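Side-chain contacts in uncharacterized protein (Cricetid herpesvirus 2, PDB 4ZKQ), which probably binds host chemokines as a decoy receptor encoded by a rodent gammaherpesvirus: residues K54-P59 against L213-Y218; D298-A303 against F328-K333; R336-R341 against L352-S357. All blocks are in the same frame, centred on the assembly; numbering follows the deposited sequence. Where two conformers were deposited one is given.

Interaction 1 of 3, residues K54-P59 against L213-Y218; sequences KITYGP and LSKKIY
Thr56 and Lys215 make a buried polar contact where the N-terminal beta-sheet region of this nearly all-beta chain meets the C-terminal one. Thr56 lies on strand 54-59, which runs between strands 23-26 and 175-181 of a mixed sheet. Lys215 lies on the long strand 206-223 of another mixed sheet. The backbones do not pair: Thr56 CA and Lys215 CA, the closest pair, are 8.9 Å apart. Two side chains bridge this gap, reaching toward each other tip to tip. Lys215 leaves its strand with CG anti to the backbone N (chi1 170°). A bend at chi3, -74°, then turns the end of the chain toward the other strand. Lys215 NZ donates to Thr56 OG1 over 2.8 Å. The methyl of Thr56 takes part too, with CG2 resting 3.8 Å from Lys215 CE.

The ammonium group is held by more than the threonine. It also forms a salt bridge with Asp78 and a hydrogen bond with Gln24 OE1 from strand 23-26. Asp78 serves a second lysine, because its other carboxylate oxygen pairs with Lys54, which in turn pairs with Glu384. The acidic groups probably offset the closeness of the two lysines and help keep both charged. The contact thus belongs to a small buried charge network between the sheets, in which Lys54 NZ lies 4.5 Å from Lys215 NZ.

Interaction 2 of 3, residues D298-A303 against F328-K333; sequences DLFQTA and FVIPTK
Phe300 meets Ile330 and Thr332 in an apolar contact at one end of a beta-sandwich. Phe300 comes from the loop between strands 290-296 and 308-315. Ile330 ends strand 324-330, and Thr332 follows in the next loop. The side chains of Phe300 and Ile330 cross at about a right angle. Ring atom CE1 of Phe300 is 3.5 Å from Ile330 CG2, which approaches obliquely. The other arm of the isoleucine reaches further along the ring, placing Ile330 CD1 3.8 Å from Phe300 CZ. Ile330 CB lies at the ring edge, in its plane. Thr332 also comes to the edge, with its methyl CG2 4.0 Å from Phe300 CD1. Thr332 CG2 also packs 3.6 Å from Ala303 CB, so one threonine methyl serves two residues of the loop.

Rotation about the first torsion of Thr332 explains this division of work. With chi1 at 61°, OG1 sits between the backbone N and the carbonyl carbon, and CG2 lies beside the N. The methyl turns to the apolar neighbours, while the hydroxyl hydrogen-bonds to Glu306 O. Further out, Phe300 stacks on the ring of Tyr354 and touches Leu338, Met383 and Val308. Its ring is thereby packed among residues from several strands and loops of the sandwich.

Within the loop carrying Phe300, residues 299-303 have helical backbone angles but lack regular helix bonds. Two turn-closing bonds tie it: Gln301 N to Asp298 O, and Thr302 N to Leu299 O. Thr302 also bonds to Ser385 through its hydroxyl. Leu299 O receives a second bond from that hydroxyl: Thr302 OG1 donates over 2.8 Å, in the carbonyl plane and on a lone pair.

Interaction 3 of 3, residues R336-R341 against L352-S357; sequences RKLVPR and LTYHPS
Leu338 and Tyr354 share a water molecule between their backbone oxygens. The water donates to Tyr354 O over 2.7 Å. Its contact with Leu338 O is suspiciously short at 2.5 Å, and that length is doubtful. The bridge joins a type II beta turn, Arg336 to Val339, to strand 350-355, an outermost strand of one sheet of the beta-sandwich. No direct hydrogen bond links the two segments; the water bridge is the polar link found between them.

The rest of the contact is apolar. Leu338 is the third residue of the turn and has a positive phi, 66°. Its CB is directed toward the strand. Tyr354 has CG anti to the backbone N (chi1 179°), which carries its ring out to the leucine. Leu338 CD1 comes to the ring edge, near its plane, 4.1 Å from Tyr354 CE2. Leu338 CD1 also packs 3.8 Å from Pro356 CG, and the two side chains run past each other in opposite directions. Pro356 N in turn lies over one face of the tyrosine ring, near its rim. Farther along, Pro340 places CG 3.6 Å from Leu352 O. The proline also packs on Phe328 and Ile330 of strand 324-330.

Arg341 also ties the turn together. Its NH1 bonds to Arg336 O and Val339 O, both near the guanidinium plane, and its NH2 to Arg335 O. Arg336 O also takes the turn's own bond from Val339 N. The two donors reach this oxygen from opposite faces of the carbonyl plane. At Val339 O the approach differs: Arg341 NH1 donates over 2.9 Å in the carbonyl plane, on a lone pair.

Overall arrangement
Along the chain the three contacts follow in series: interaction 1 closes before interaction 2 opens, and interaction 2 before interaction 3. Interactions 1 and 2 reach the same mixed sheet, through strands 206-223 and 324-330. Their centres are about 18 Å apart and they do not touch. Interactions 2 and 3 are neighbours, with centres about 9 Å apart. Backbone pairing joins them, probably with hydrogen bonds from Arg341 N to Val329 O and from Leu338 N to Pro331 O. The centres of interactions 1 and 3 are about 26 Å apart. Interaction 1 ties an N-terminal sheet to the mixed sheet through a lysine-threonine hydrogen bond within a charged cluster. Interactions 2 and 3 form one largely apolar region within the C-terminal sandwich.

Interaction 1 of 3, residues K54-P59 against L213-Y218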
ATOM      1  N   LYS A  54       3.042   9.283   2.798  1.00 10.57           N
ATOM      2  CA  LYS A  54       3.528   8.980   1.472  1.00 11.77           C
ATOM      3  C   LYS A  54       2.333   8.956   0.530  1.00 14.73           C
ATOM      4  O   LYS A  54       1.234   8.591   0.945  1.00 12.05           O
ATOM      5  CB  LYS A  54       4.267   7.638   1.489  1.00 15.92           C
ATOM      6  CG  LYS A  54       4.334   6.907   0.170  1.00 21.66           C
ATOM      7  CD  LYS A  54       5.158   5.630   0.305  1.00 17.24           C
ATOM      8  CE  LYS A  54       4.849   4.664  -0.809  1.00 21.03           C
ATOM      9  NZ  LYS A  54       5.826   3.552  -0.874  1.00 18.94           N
ATOM     10  N   ILE A  55       2.535   9.347  -0.725  1.00  9.45           N
ATOM     11  CA  ILE A  55       1.448   9.300  -1.690  1.00 10.79           C
ATOM     12  C   ILE A  55       1.926   8.852  -3.074  1.00 11.32           C
ATOM     13  O   ILE A  55       2.975   9.268  -3.556  1.00 10.87           O
ATOM     14  CB  ILE A  55       0.738  10.659  -1.784  1.00 10.34           C
ATOM     15  CG1 ILE A  55      -0.538  10.532  -2.626  1.00 15.26           C
ATOM     16  CG2 ILE A  55       1.675  11.735  -2.327  1.00 15.00           C
ATOM     17  CD1 ILE A  55      -1.481  11.698  -2.452  1.00 19.44           C
ATOM     18  N   THR A  56       1.139   7.969  -3.677  1.00 12.91           N
ATOM     19  CA  THR A  56       1.394   7.455  -5.014  1.00 10.79           C
ATOM     20  C   THR A  56       0.339   8.038  -5.936  1.00 14.22           C
ATOM     21  O   THR A  56      -0.836   8.066  -5.583  1.00 12.54           O
ATOM     22  CB  THR A  56       1.344   5.918  -5.048  1.00 13.46           C
ATOM     23  OG1 THR A  56       2.468   5.384  -4.332  1.00 15.15           O
ATOM     24  CG2 THR A  56       1.369   5.375  -6.493  1.00 10.75           C
ATOM     25  N   TYR A  57       0.765   8.535  -7.094  1.00 12.22           N
ATOM     26  CA  TYR A  57      -0.146   9.110  -8.075  1.00 11.97           C
ATOM     27  C   TYR A  57      -0.390   8.122  -9.215  1.00 11.24           C
ATOM     28  O   TYR A  57       0.533   7.437  -9.659  1.00 11.86           O
ATOM     29  CB  TYR A  57       0.418  10.416  -8.639  1.00 11.61           C
ATOM     30  CG  TYR A  57       0.834  11.417  -7.600  1.00 13.24           C
ATOM     31  CD1 TYR A  57      -0.092  12.287  -7.035  1.00 18.60           C
ATOM     32  CD2 TYR A  57       2.158  11.509  -7.186  1.00 10.86           C
ATOM     33  CE1 TYR A  57       0.289  13.213  -6.081  1.00 16.23           C
ATOM     34  CE2 TYR A  57       2.544  12.429  -6.232  1.00 14.17           C
ATOM     35  CZ  TYR A  57       1.607  13.279  -5.685  1.00 17.48           C
ATOM     36  OH  TYR A  57       1.989  14.206  -4.739  1.00 20.23           O
ATOM     37  N   GLY A  58      -1.627   8.041  -9.684  1.00 13.12           N
ATOM     38  CA  GLY A  58      -1.943   7.167 -10.803  1.00 13.15           C
ATOM     39  C   GLY A  58      -3.239   7.524 -11.505  1.00 13.26           C
ATOM     40  O   GLY A  58      -3.928   8.462 -11.116  1.00 11.51           O
ATOM     41  N   PRO A  59      -3.569   6.781 -12.570  1.00 10.94           N
ATOM     42  CA  PRO A  59      -4.770   7.012 -13.367  1.00 14.30           C
ATOM     43  C   PRO A  59      -5.972   6.230 -12.851  1.00 12.50           C
ATOM     44  O   PRO A  59      -5.841   5.040 -12.574  1.00 14.03           O
ATOM     45  CB  PRO A  59      -4.357   6.503 -14.752  1.00 13.28           C
ATOM     46  CG  PRO A  59      -3.470   5.341 -14.438  1.00 12.95           C
ATOM     47  CD  PRO A  59      -2.747   5.699 -13.138  1.00 12.24           C
ATOM     48  N   LEU A 213       0.488  -2.868 -12.309  1.00 19.35           N
ATOM     49  CA  LEU A 213       0.925  -1.642 -11.658  1.00 17.40           C
ATOM     50  C   LEU A 213       2.398  -1.432 -11.960  1.00 17.74           C
ATOM     51  O   LEU A 213       3.217  -2.293 -11.656  1.00 20.48           O
ATOM     52  CB  LEU A 213       0.695  -1.723 -10.145  1.00 18.48           C
ATOM     53  CG  LEU A 213      -0.741  -2.002  -9.692  1.00 21.35           C
ATOM     54  CD1 LEU A 213      -0.795  -2.291  -8.197  1.00 20.47           C
ATOM     55  CD2 LEU A 213      -1.652  -0.841 -10.043  1.00 17.26           C
ATOM     56  N   SER A 214       2.732  -0.293 -12.557  1.00 15.07           N
ATOM     57  CA  SER A 214       4.116   0.006 -12.910  1.00 17.21           C
ATOM     58  C   SER A 214       4.508   1.366 -12.360  1.00 12.48           C
ATOM     59  O   SER A 214       3.914   2.373 -12.728  1.00 13.42           O
ATOM     60  CB  SER A 214       4.307  -0.018 -14.429  1.00 16.16           C
ATOM     61  OG  SER A 214       3.797  -1.215 -14.987  1.00 22.66           O
ATOM     62  N   LYS A 215       5.500   1.379 -11.475  1.00 10.86           N
ATOM     63  CA  LYS A 215       5.973   2.599 -10.849  1.00 11.80           C
ATOM     64  C   LYS A 215       7.414   2.886 -11.236  1.00 12.54           C
ATOM     65  O   LYS A 215       8.278   2.005 -11.175  1.00 16.16           O
ATOM     66  CB  LYS A 215       5.862   2.510  -9.326  1.00 14.77           C
ATOM     67  CG  LYS A 215       6.567   3.659  -8.593  1.00 10.99           C
ATOM     68  CD  LYS A 215       6.329   3.597  -7.082  1.00 15.44           C
ATOM     69  CE  LYS A 215       4.907   4.018  -6.702  1.00 16.52           C
ATOM     70  NZ  LYS A 215       4.616   3.786  -5.248  1.00 13.57           N
ATOM     71  N   LYS A 216       7.678   4.130 -11.609  1.00 14.66           N
ATOM     72  CA  LYS A 216       9.049   4.547 -11.861  1.00 12.71           C
ATOM     73  C   LYS A 216       9.724   4.872 -10.535  1.00 11.63           C
ATOM     74  O   LYS A 216       9.490   5.917  -9.926  1.00 13.39           O
ATOM     75  CB  LYS A 216       9.117   5.747 -12.802  1.00 11.85           C
ATOM     76  CG  LYS A 216      10.561   6.188 -13.079  1.00 15.48           C
ATOM     77  CD  LYS A 216      10.648   7.291 -14.120  1.00 20.34           C
ATOM     78  CE  LYS A 216      12.091   7.714 -14.366  1.00 35.01           C
ATOM     79  NZ  LYS A 216      12.166   8.950 -15.198  1.00 40.29           N
ATOM     80  N   ILE A 217      10.562   3.948 -10.095  1.00 12.86           N
ATOM     81  CA  ILE A 217      11.299   4.101  -8.851  1.00 12.65           C
ATOM     82  C   ILE A 217      12.465   3.131  -8.928  1.00 13.38           C
ATOM     83  O   ILE A 217      12.304   1.995  -9.377  1.00 16.76           O
ATOM     84  CB  ILE A 217      10.406   3.826  -7.615  1.00 15.15           C
ATOM     85  CG1 ILE A 217      11.148   4.141  -6.309  1.00 17.15           C
ATOM     86  CG2 ILE A 217       9.907   2.391  -7.620  1.00 16.13           C
ATOM     87  CD1 ILE A 217      10.222   4.317  -5.118  1.00 15.52           C
ATOM     88  N   TYR A 218      13.648   3.581  -8.539  1.00 15.05           N
ATOM     89  CA  TYR A 218      14.803   2.699  -8.573  1.00 21.55           C
ATOM     90  C   TYR A 218      14.815   1.887  -7.288  1.00 18.98           C
ATOM     91  O   TYR A 218      15.086   2.418  -6.209  1.00 18.04           O
ATOM     92  CB  TYR A 218      16.116   3.468  -8.745  1.00 22.17           C
ATOM     93  CG  TYR A 218      17.224   2.552  -9.220  1.00 46.83           C
ATOM     94  CD1 TYR A 218      17.891   1.718  -8.330  1.00 50.19           C
ATOM     95  CD2 TYR A 218      17.571   2.486 -10.565  1.00 40.75           C
ATOM     96  CE1 TYR A 218      18.891   0.860  -8.760  1.00 46.73           C
ATOM     97  CE2 TYR A 218      18.571   1.631 -11.005  1.00 49.97           C
ATOM     98  CZ  TYR A 218      19.225   0.821 -10.096  1.00 54.02           C
ATOM     99  OH  TYR A 218      20.220  -0.031 -10.521  1.00 71.92           O
TER

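Interaction 2 of 3, residues D298-A303 against F328-K333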
ATOM      1  N   ASP A 298      23.361   5.463  -0.071  1.00 25.89           N
ATOM      2  CA  ASP A 298      23.360   6.801  -0.655  1.00 42.08           C
ATOM      3  C   ASP A 298      21.936   7.328  -0.774  1.00 33.60           C
ATOM      4  O   ASP A 298      21.692   8.314  -1.458  1.00 30.61           O
ATOM      5  CB  ASP A 298      24.026   6.789  -2.034  1.00 41.22           C
ATOM      6  CG  ASP A 298      23.289   5.914  -3.032  1.00 49.67           C
ATOM      7  OD1 ASP A 298      22.562   4.994  -2.599  1.00 51.00           O
ATOM      8  OD2 ASP A 298      23.436   6.144  -4.249  1.00 67.37           O
ATOM      9  N   LEU A 299      21.001   6.666  -0.101  1.00 28.04           N
ATOM     10  CA  LEU A 299      19.591   6.984  -0.248  1.00 31.13           C
ATOM     11  C   LEU A 299      19.287   8.436   0.103  1.00 24.94           C
ATOM     12  O   LEU A 299      18.501   9.090  -0.579  1.00 26.89           O
ATOM     13  CB  LEU A 299      18.743   6.051   0.624  1.00 23.71           C
ATOM     14  CG  LEU A 299      17.239   6.318   0.592  1.00 29.57           C
ATOM     15  CD1 LEU A 299      16.678   5.996  -0.785  1.00 26.57           C
ATOM     16  CD2 LEU A 299      16.532   5.522   1.675  1.00 26.61           C
ATOM     17  N   PHE A 300      19.905   8.945   1.163  1.00 26.62           N
ATOM     18  CA  PHE A 300      19.567  10.277   1.640  1.00 32.01           C
ATOM     19  C   PHE A 300      20.100  11.372   0.719  1.00 39.03           C
ATOM     20  O   PHE A 300      19.740  12.537   0.873  1.00 38.39           O
ATOM     21  CB  PHE A 300      20.080  10.470   3.067  1.00 31.49           C
ATOM     22  CG  PHE A 300      19.349   9.639   4.075  1.00 28.42           C
ATOM     23  CD1 PHE A 300      18.197  10.111   4.674  1.00 26.66           C
ATOM     24  CD2 PHE A 300      19.795   8.373   4.401  1.00 31.70           C
ATOM     25  CE1 PHE A 300      17.512   9.340   5.589  1.00 22.98           C
ATOM     26  CE2 PHE A 300      19.115   7.599   5.320  1.00 32.72           C
ATOM     27  CZ  PHE A 300      17.971   8.085   5.914  1.00 24.00           C
ATOM     28  N   GLN A 301      20.929  10.990  -0.251  1.00 40.82           N
ATOM     29  CA  GLN A 301      21.442  11.927  -1.251  1.00 45.07           C
ATOM     30  C   GLN A 301      20.524  12.009  -2.472  1.00 41.93           C
ATOM     31  O   GLN A 301      20.694  12.876  -3.329  1.00 55.86           O
ATOM     32  CB  GLN A 301      22.853  11.522  -1.688  1.00 52.90           C
ATOM     33  CG  GLN A 301      23.811  11.285  -0.529  1.00 48.56           C
ATOM     34  CD  GLN A 301      23.828  12.434   0.461  1.00 74.60           C
ATOM     35  OE1 GLN A 301      23.812  12.222   1.673  1.00 78.43           O
ATOM     36  NE2 GLN A 301      23.864  13.660  -0.052  1.00 85.24           N
ATOM     37  N   THR A 302      19.548  11.107  -2.532  1.00 39.00           N
ATOM     38  CA  THR A 302      18.564  11.061  -3.613  1.00 40.77           C
ATOM     39  C   THR A 302      17.278  11.793  -3.273  1.00 42.68           C
ATOM     40  O   THR A 302      16.410  11.989  -4.128  1.00 43.45           O
ATOM     41  CB  THR A 302      18.176   9.610  -3.943  1.00 55.11           C
ATOM     42  OG1 THR A 302      17.143   9.165  -3.039  1.00 27.37           O
ATOM     43  CG2 THR A 302      19.386   8.702  -3.840  1.00 26.31           C
ATOM     44  N   ALA A 303      17.155  12.179  -2.014  1.00 30.85           N
ATOM     45  CA  ALA A 303      15.871  12.572  -1.461  1.00 36.45           C
ATOM     46  C   ALA A 303      15.312  13.880  -2.040  1.00 35.22           C
ATOM     47  O   ALA A 303      14.117  14.157  -1.899  1.00 39.16           O
ATOM     48  CB  ALA A 303      15.996  12.673   0.033  1.00 30.44           C
ATOM     49  N   PHE A 328       9.059   5.343  10.409  1.00 15.26           N
ATOM     50  CA  PHE A 328       9.757   6.574  10.755  1.00 15.49           C
ATOM     51  C   PHE A 328       9.805   7.499   9.562  1.00 15.73           C
ATOM     52  O   PHE A 328      10.073   7.052   8.448  1.00 17.09           O
ATOM     53  CB  PHE A 328      11.184   6.284  11.220  1.00 18.42           C
ATOM     54  CG  PHE A 328      11.266   5.266  12.296  1.00 17.32           C
ATOM     55  CD1 PHE A 328      11.307   3.918  11.982  1.00 16.69           C
ATOM     56  CD2 PHE A 328      11.295   5.647  13.626  1.00 20.52           C
ATOM     57  CE1 PHE A 328      11.378   2.969  12.974  1.00 22.51           C
ATOM     58  CE2 PHE A 328      11.370   4.703  14.620  1.00 26.32           C
ATOM     59  CZ  PHE A 328      11.412   3.360  14.293  1.00 19.97           C
ATOM     60  N   VAL A 329       9.542   8.781   9.796  1.00 16.72           N
ATOM     61  CA  VAL A 329       9.756   9.805   8.782  1.00 15.87           C
ATOM     62  C   VAL A 329      11.091  10.484   9.049  1.00 16.92           C
ATOM     63  O   VAL A 329      11.359  10.910  10.170  1.00 18.97           O
ATOM     64  CB  VAL A 329       8.644  10.873   8.770  1.00 20.82           C
ATOM     65  CG1 VAL A 329       8.739  11.712   7.499  1.00 29.09           C
ATOM     66  CG2 VAL A 329       7.282  10.232   8.875  1.00 21.88           C
ATOM     67  N   ILE A 330      11.920  10.585   8.017  1.00 15.21           N
ATOM     68  CA  ILE A 330      13.256  11.139   8.158  1.00 14.91           C
ATOM     69  C   ILE A 330      13.422  12.305   7.199  1.00 15.82           C
ATOM     70  O   ILE A 330      13.741  12.107   6.026  1.00 19.57           O
ATOM     71  CB  ILE A 330      14.355  10.093   7.882  1.00 15.18           C
ATOM     72  CG1 ILE A 330      14.048   8.779   8.608  1.00 18.44           C
ATOM     73  CG2 ILE A 330      15.711  10.649   8.300  1.00 22.43           C
ATOM     74  CD1 ILE A 330      15.025   7.665   8.307  1.00 18.70           C
ATOM     75  N   PRO A 331      13.186  13.531   7.686  1.00 19.82           N
ATOM     76  CA  PRO A 331      13.383  14.680   6.801  1.00 17.28           C
ATOM     77  C   PRO A 331      14.855  14.844   6.448  1.00 20.38           C
ATOM     78  O   PRO A 331      15.710  14.393   7.216  1.00 20.35           O
ATOM     79  CB  PRO A 331      12.871  15.858   7.632  1.00 25.85           C
ATOM     80  CG  PRO A 331      13.082  15.437   9.036  1.00 21.68           C
ATOM     81  CD  PRO A 331      12.863  13.947   9.062  1.00 19.45           C
ATOM     82  N   THR A 332      15.141  15.457   5.304  1.00 22.38           N
ATOM     83  CA  THR A 332      16.518  15.661   4.859  1.00 26.01           C
ATOM     84  C   THR A 332      16.862  17.155   4.803  1.00 28.44           C
ATOM     85  O   THR A 332      17.927  17.537   4.324  1.00 33.55           O
ATOM     86  CB  THR A 332      16.769  15.017   3.473  1.00 24.95           C
ATOM     87  OG1 THR A 332      15.913  15.620   2.494  1.00 22.98           O
ATOM     88  CG2 THR A 332      16.516  13.503   3.523  1.00 24.16           C
ATOM     89  N   LYS A 333      15.955  17.990   5.294  1.00 30.85           N
ATOM     90  CA  LYS A 333      16.237  19.413   5.481  1.00 33.44           C
ATOM     91  C   LYS A 333      15.395  19.917   6.646  1.00 33.33           C
ATOM     92  O   LYS A 333      14.473  19.231   7.088  1.00 28.89           O
ATOM     93  CB  LYS A 333      15.946  20.209   4.206  1.00 32.30           C
ATOM     94  CG  LYS A 333      14.465  20.393   3.882  1.00 34.46           C
ATOM     95  CD  LYS A 333      14.279  21.240   2.629  1.00 41.65           C
ATOM     96  CE  LYS A 333      12.820  21.634   2.408  1.00 49.40           C
ATOM     97  NZ  LYS A 333      12.033  20.601   1.677  1.00 56.49           N
TER

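Interaction 3 of 3, residues R336-R341 against L352-S357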
ATOM      1  N   ARG A 336      16.253  19.473  12.967  1.00 24.07           N
ATOM      2  CA  ARG A 336      16.633  18.104  13.308  0.51 31.25           C
ATOM      3  C   ARG A 336      16.656  17.218  12.066  1.00 31.00           C
ATOM      4  O   ARG A 336      16.164  16.092  12.087  1.00 27.53           O
ATOM      5  CB  ARG A 336      15.676  17.522  14.355  0.51 32.43           C
ATOM      6  CG  ARG A 336      15.719  18.233  15.701  0.51 34.97           C
ATOM      7  CD  ARG A 336      14.964  17.467  16.783  0.51 33.48           C
ATOM      8  NE  ARG A 336      13.511  17.541  16.609  0.51 38.17           N
ATOM      9  CZ  ARG A 336      12.696  16.500  16.432  0.51 38.10           C
ATOM     10  NH1 ARG A 336      13.155  15.253  16.398  0.51 34.97           N
ATOM     11  NH2 ARG A 336      11.395  16.716  16.287  0.51 36.61           N
ATOM     12  N   LYS A 337      17.224  17.734  10.981  1.00 29.93           N
ATOM     13  CA  LYS A 337      17.268  16.985   9.730  1.00 32.44           C
ATOM     14  C   LYS A 337      18.028  15.679   9.938  1.00 30.63           C
ATOM     15  O   LYS A 337      18.921  15.600  10.777  1.00 29.27           O
ATOM     16  CB  LYS A 337      17.904  17.817   8.605  1.00 32.12           C
ATOM     17  CG  LYS A 337      19.424  17.938   8.655  1.00 33.62           C
ATOM     18  CD  LYS A 337      19.943  18.816   7.518  1.00 40.70           C
ATOM     19  CE  LYS A 337      21.463  18.813   7.460  1.00 59.42           C
ATOM     20  NZ  LYS A 337      21.995  19.710   6.395  1.00 57.89           N
ATOM     21  N   LEU A 338      17.626  14.654   9.191  1.00 24.92           N
ATOM     22  CA  LEU A 338      18.244  13.331   9.229  1.00 20.66           C
ATOM     23  C   LEU A 338      18.043  12.607  10.566  1.00 23.57           C
ATOM     24  O   LEU A 338      18.678  11.585  10.828  1.00 24.31           O
ATOM     25  CB  LEU A 338      19.734  13.441   8.891  1.00 24.51           C
ATOM     26  CG  LEU A 338      20.001  14.059   7.512  1.00 30.85           C
ATOM     27  CD1 LEU A 338      21.493  14.181   7.242  1.00 28.57           C
ATOM     28  CD2 LEU A 338      19.334  13.254   6.400  1.00 28.53           C
ATOM     29  N   VAL A 339      17.126  13.116  11.386  1.00 27.13           N
ATOM     30  CA  VAL A 339      16.756  12.461  12.639  1.00 24.64           C
ATOM     31  C   VAL A 339      15.385  11.800  12.473  1.00 19.71           C
ATOM     32  O   VAL A 339      14.400  12.499  12.242  1.00 20.57           O
ATOM     33  CB  VAL A 339      16.703  13.453  13.816  1.00 27.81           C
ATOM     34  CG1 VAL A 339      16.258  12.744  15.093  1.00 33.06           C
ATOM     35  CG2 VAL A 339      18.057  14.118  14.015  1.00 30.44           C
ATOM     36  N   PRO A 340      15.314  10.457  12.586  1.00 20.45           N
ATOM     37  CA  PRO A 340      14.029   9.773  12.396  1.00 16.98           C
ATOM     38  C   PRO A 340      12.946  10.199  13.380  1.00 22.42           C
ATOM     39  O   PRO A 340      13.197  10.316  14.580  1.00 24.43           O
ATOM     40  CB  PRO A 340      14.383   8.291  12.600  1.00 21.13           C
ATOM     41  CG  PRO A 340      15.819   8.194  12.289  1.00 26.08           C
ATOM     42  CD  PRO A 340      16.414   9.492  12.774  1.00 26.09           C
ATOM     43  N   ARG A 341      11.755  10.451  12.841  1.00 21.96           N
ATOM     44  CA  ARG A 341      10.562  10.718  13.634  1.00 21.56           C
ATOM     45  C   ARG A 341       9.672   9.487  13.630  1.00 22.00           C
ATOM     46  O   ARG A 341       9.160   9.098  12.588  1.00 17.56           O
ATOM     47  CB  ARG A 341       9.773  11.904  13.068  1.00 23.40           C
ATOM     48  CG  ARG A 341      10.601  13.051  12.478  1.00 27.92           C
ATOM     49  CD  ARG A 341      11.127  13.948  13.554  1.00 27.64           C
ATOM     50  NE  ARG A 341      11.231  15.336  13.102  1.00 21.76           N
ATOM     51  CZ  ARG A 341      12.332  15.913  12.627  1.00 23.63           C
ATOM     52  NH1 ARG A 341      13.469  15.240  12.504  1.00 18.79           N
ATOM     53  NH2 ARG A 341      12.294  17.187  12.270  1.00 23.67           N
ATOM     54  N   LEU A 352      16.047   2.760  14.880  1.00 24.03           N
ATOM     55  CA  LEU A 352      16.676   3.119  13.628  1.00 24.15           C
ATOM     56  C   LEU A 352      17.432   4.423  13.825  1.00 28.54           C
ATOM     57  O   LEU A 352      16.883   5.397  14.336  1.00 29.43           O
ATOM     58  CB  LEU A 352      15.623   3.251  12.528  1.00 26.88           C
ATOM     59  CG  LEU A 352      16.107   3.414  11.092  1.00 26.83           C
ATOM     60  CD1 LEU A 352      16.757   2.139  10.608  1.00 22.65           C
ATOM     61  CD2 LEU A 352      14.939   3.786  10.192  1.00 25.43           C
ATOM     62  N   THR A 353      18.699   4.429  13.432  1.00 26.59           N
ATOM     63  CA  THR A 353      19.529   5.618  13.557  1.00 35.02           C
ATOM     64  C   THR A 353      20.385   5.774  12.321  1.00 27.18           C
ATOM     65  O   THR A 353      20.746   4.788  11.676  1.00 33.41           O
ATOM     66  CB  THR A 353      20.430   5.555  14.809  1.00 39.95           C
ATOM     67  OG1 THR A 353      21.268   4.397  14.743  1.00 40.26           O
ATOM     68  CG2 THR A 353      19.589   5.481  16.071  1.00 37.05           C
ATOM     69  N   TYR A 354      20.687   7.022  11.985  1.00 28.05           N
ATOM     70  CA  TYR A 354      21.476   7.340  10.807  1.00 28.85           C
ATOM     71  C   TYR A 354      22.658   8.214  11.188  1.00 35.91           C
ATOM     72  O   TYR A 354      22.518   9.147  11.978  1.00 34.99           O
ATOM     73  CB  TYR A 354      20.612   8.044   9.768  1.00 26.42           C
ATOM     74  CG  TYR A 354      21.352   8.438   8.521  1.00 30.56           C
ATOM     75  CD1 TYR A 354      21.996   7.488   7.748  1.00 25.52           C
ATOM     76  CD2 TYR A 354      21.388   9.760   8.099  1.00 28.54           C
ATOM     77  CE1 TYR A 354      22.664   7.837   6.603  1.00 29.71           C
ATOM     78  CE2 TYR A 354      22.058  10.121   6.951  1.00 28.19           C
ATOM     79  CZ  TYR A 354      22.695   9.153   6.206  1.00 29.13           C
ATOM     80  OH  TYR A 354      23.366   9.493   5.058  1.00 27.42           O
ATOM     81  N   HIS A 355      23.814   7.898  10.616  1.00 30.86           N
ATOM     82  CA  HIS A 355      25.052   8.616  10.888  1.00 45.02           C
ATOM     83  C   HIS A 355      25.477   9.343   9.615  1.00 38.06           C
ATOM     84  O   HIS A 355      26.127   8.753   8.750  1.00 36.82           O
ATOM     85  CB  HIS A 355      26.132   7.645  11.369  1.00 49.28           C
ATOM     86  CG  HIS A 355      25.659   6.711  12.440  1.00 77.91           C
ATOM     87  ND1 HIS A 355      25.396   7.131  13.728  1.00 77.87           N
ATOM     88  CD2 HIS A 355      25.389   5.387  12.415  1.00 69.21           C
ATOM     89  CE1 HIS A 355      24.991   6.103  14.449  1.00 65.82           C
ATOM     90  NE2 HIS A 355      24.976   5.029  13.678  1.00 65.85           N
ATOM     91  N   PRO A 356      25.087  10.625   9.485  1.00 36.63           N
ATOM     92  CA  PRO A 356      25.292  11.351   8.225  1.00 38.57           C
ATOM     93  C   PRO A 356      26.743  11.371   7.768  1.00 40.21           C
ATOM     94  O   PRO A 356      27.001  11.274   6.569  1.00 45.03           O
ATOM     95  CB  PRO A 356      24.812  12.771   8.550  1.00 37.61           C
ATOM     96  CG  PRO A 356      23.916  12.622   9.730  1.00 37.29           C
ATOM     97  CD  PRO A 356      24.465  11.481  10.512  1.00 41.63           C
ATOM     98  N   SER A 357      27.668  11.481   8.717  1.00 49.13           N
ATOM     99  CA  SER A 357      29.093  11.570   8.409  1.00 54.83           C
ATOM    100  C   SER A 357      29.586  10.364   7.615  1.00 53.55           C
ATOM    101  O   SER A 357      30.333  10.512   6.646  1.00 50.51           O
ATOM    102  CB  SER A 357      29.899  11.708   9.705  1.00 55.08           C
ATOM    103  OG  SER A 357      29.428  10.808  10.696  1.00 62.37           O
TER
HETATM  104  O   HOH W   1      20.731  11.207  12.269  1.00 45.59           O